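Local coordinates for segregation and condensation protein A (Thermococcus onnurineus, PDB 6IVH) that is the kleisin subunit of an archaeal Smc-based condensin, here its N-terminal domain, and probably acts with Smc in chromosome organisation and segregation, at residues I9-I14 with A54-A59. Numbering follows the deposited sequence.
Sequences ITPVDI and ARAILA
The first turn of helix 11-20 packs against the first turns of helix 54-72 in the N-terminal domain of this kleisin, with the ring of Pro-11 laid on the backbone between Arg-55 and Ala-56. Pro-11 CG lies 3.4 Å from Ala-56 N, and the CB methylene of Arg-55 borders the ring near CG and CD. One turn on, the methyl of Ala-59 meets Pro-11 CB at 4.1 Å. Ala-56 and Ala-59 keep this face of the helix low, and the CA atoms of Pro-11 and Ala-56 come within 4.4 Å. The CB of Ala-56 also touches the carbonyl O of Ile-9 at 3.5 Å, while Ile-14 reaches the same methyl loosely through CD1. No hydrogen bond joins the two segments; Ser-53, just ahead of helix 54-72, bonds through OG to both Ile-9 O and Ala-56 N. A capping box starts helix 11-20: Thr-10, the N-cap residue, gives its backbone N-H to Asp-13 OD2 at 2.9 Å, nearly straight at 171°, and its OG1 donates to the same OD2 (2.8 Å) from above the carboxylate plane. Both donors approach from one face of that plane. In return OG1 accepts a weak bond from Asp-13 N; chi1 63° sets OG1 between the backbone N and the carbonyl carbon, turned toward Asp-13 N. The Arg-55 chain bends at chi3 (82°), and its guanidinium sits obliquely to Pro-11 CD while NH2 forms a salt bridge with Glu-119 of helix 107-120. Helix 31-47 covers Ile-14 and Ala-59 through Tyr-38, whose hydroxyl is hydrogen-bonded to Ala-56 O.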
loop_
_atom_site.group_PDB
_atom_site.type_symbol
_atom_site.label_atom_id
_atom_site.label_comp_id
_atom_site.label_asym_id
_atom_site.label_seq_id
_atom_site.Cartn_x
_atom_site.Cartn_y
_atom_site.Cartn_z
ATOM N N ILE A 9 -8.023 11.670 -1.877
ATOM C CA ILE A 9 -7.684 10.493 -1.083
ATOM C C ILE A 9 -6.201 10.199 -1.266
ATOM O O ILE A 9 -5.727 9.997 -2.389
ATOM C CB ILE A 9 -8.540 9.286 -1.490
ATOM C CG1 ILE A 9 -10.030 9.595 -1.337
ATOM C CG2 ILE A 9 -8.162 8.067 -0.665
ATOM C CD1 ILE A 9 -10.438 9.964 0.060
ATOM N N THR A 10 -5.471 10.175 -0.169
ATOM C CA THR A 10 -4.037 9.947 -0.186
ATOM C C THR A 10 -3.725 8.489 0.114
ATOM O O THR A 10 -4.573 7.757 0.633
ATOM C CB THR A 10 -3.351 10.852 0.843
ATOM O OG1 THR A 10 -3.812 10.513 2.155
ATOM C CG2 THR A 10 -3.664 12.315 0.555
ATOM N N PRO A 11 -2.515 8.024 -0.215
ATOM C CA PRO A 11 -2.149 6.641 0.137
ATOM C C PRO A 11 -2.270 6.342 1.619
ATOM O O PRO A 11 -2.614 5.213 1.991
ATOM C CB PRO A 11 -0.692 6.530 -0.336
ATOM C CG PRO A 11 -0.553 7.562 -1.395
ATOM C CD PRO A 11 -1.471 8.686 -1.020
ATOM N N VAL A 12 -1.995 7.323 2.481
ATOM C CA VAL A 12 -2.084 7.093 3.918
ATOM C C VAL A 12 -3.533 6.878 4.336
ATOM O O VAL A 12 -3.825 6.040 5.199
ATOM C CB VAL A 12 -1.438 8.264 4.681
ATOM C CG1 VAL A 12 -1.474 8.009 6.181
ATOM C CG2 VAL A 12 -0.010 8.484 4.199
ATOM N N ASP A 13 -4.461 7.623 3.724
ATOM C CA ASP A 13 -5.880 7.472 4.033
ATOM C C ASP A 13 -6.332 6.027 3.861
ATOM O O ASP A 13 -7.020 5.471 4.726
ATOM C CB ASP A 13 -6.712 8.397 3.144
ATOM C CG ASP A 13 -6.500 9.862 3.461
ATOM O OD1 ASP A 13 -6.294 10.192 4.646
ATOM O OD2 ASP A 13 -6.541 10.684 2.521
ATOM N N ILE A 14 -5.953 5.401 2.747
ATOM C CA ILE A 14 -6.385 4.033 2.486
ATOM C C ILE A 14 -5.724 3.067 3.462
ATOM O O ILE A 14 -6.370 2.145 3.978
ATOM C CB ILE A 14 -6.097 3.656 1.022
ATOM C CG1 ILE A 14 -6.844 4.602 0.076
ATOM C CG2 ILE A 14 -6.476 2.207 0.759
ATOM C CD1 ILE A 14 -6.555 4.368 -1.392
ATOM N N ALA A 54 -2.955 11.250 -7.219
ATOM C CA ALA A 54 -2.061 10.488 -8.083
ATOM C C ALA A 54 -1.138 9.587 -7.275
ATOM O O ALA A 54 -0.817 8.478 -7.716
ATOM C CB ALA A 54 -1.243 11.432 -8.965
ATOM N N ARG A 55 -0.708 10.040 -6.094
ATOM C CA ARG A 55 0.163 9.215 -5.262
ATOM C C ARG A 55 -0.541 7.935 -4.834
ATOM O O ARG A 55 0.075 6.864 -4.790
ATOM C CB ARG A 55 0.638 10.009 -4.044
ATOM C CG ARG A 55 1.259 11.352 -4.400
ATOM C CD ARG A 55 1.692 12.134 -3.168
ATOM N NE ARG A 55 3.001 11.718 -2.671
ATOM C CZ ARG A 55 3.194 11.050 -1.538
ATOM N NH1 ARG A 55 2.160 10.721 -0.775
ATOM N NH2 ARG A 55 4.422 10.715 -1.165
ATOM N N ALA A 56 -1.837 8.022 -4.525
ATOM C CA ALA A 56 -2.598 6.823 -4.194
ATOM C C ALA A 56 -2.713 5.882 -5.387
ATOM O O ALA A 56 -2.776 4.660 -5.207
ATOM C CB ALA A 56 -3.986 7.203 -3.679
ATOM N N ILE A 57 -2.746 6.426 -6.603
ATOM C CA ILE A 57 -2.736 5.582 -7.792
ATOM C C ILE A 57 -1.357 4.967 -7.991
ATOM O O ILE A 57 -1.230 3.770 -8.271
ATOM C CB ILE A 57 -3.183 6.390 -9.023
ATOM C CG1 ILE A 57 -4.637 6.850 -8.869
ATOM C CG2 ILE A 57 -3.006 5.578 -10.291
ATOM C CD1 ILE A 57 -5.114 7.757 -9.984
ATOM N N LEU A 58 -0.303 5.774 -7.840
ATOM C CA LEU A 58 1.058 5.270 -7.997
ATOM C C LEU A 58 1.418 4.264 -6.909
ATOM O O LEU A 58 2.178 3.322 -7.167
ATOM C CB LEU A 58 2.047 6.437 -7.991
ATOM C CG LEU A 58 3.541 6.107 -7.995
ATOM C CD1 LEU A 58 3.916 5.305 -9.230
ATOM C CD2 LEU A 58 4.362 7.381 -7.910
ATOM N N ALA A 59 0.885 4.442 -5.696
ATOM C CA ALA A 59 1.189 3.516 -4.612
ATOM C C ALA A 59 0.688 2.110 -4.914
ATOM O O ALA A 59 1.270 1.128 -4.439
ATOM C CB ALA A 59 0.589 4.028 -3.302
#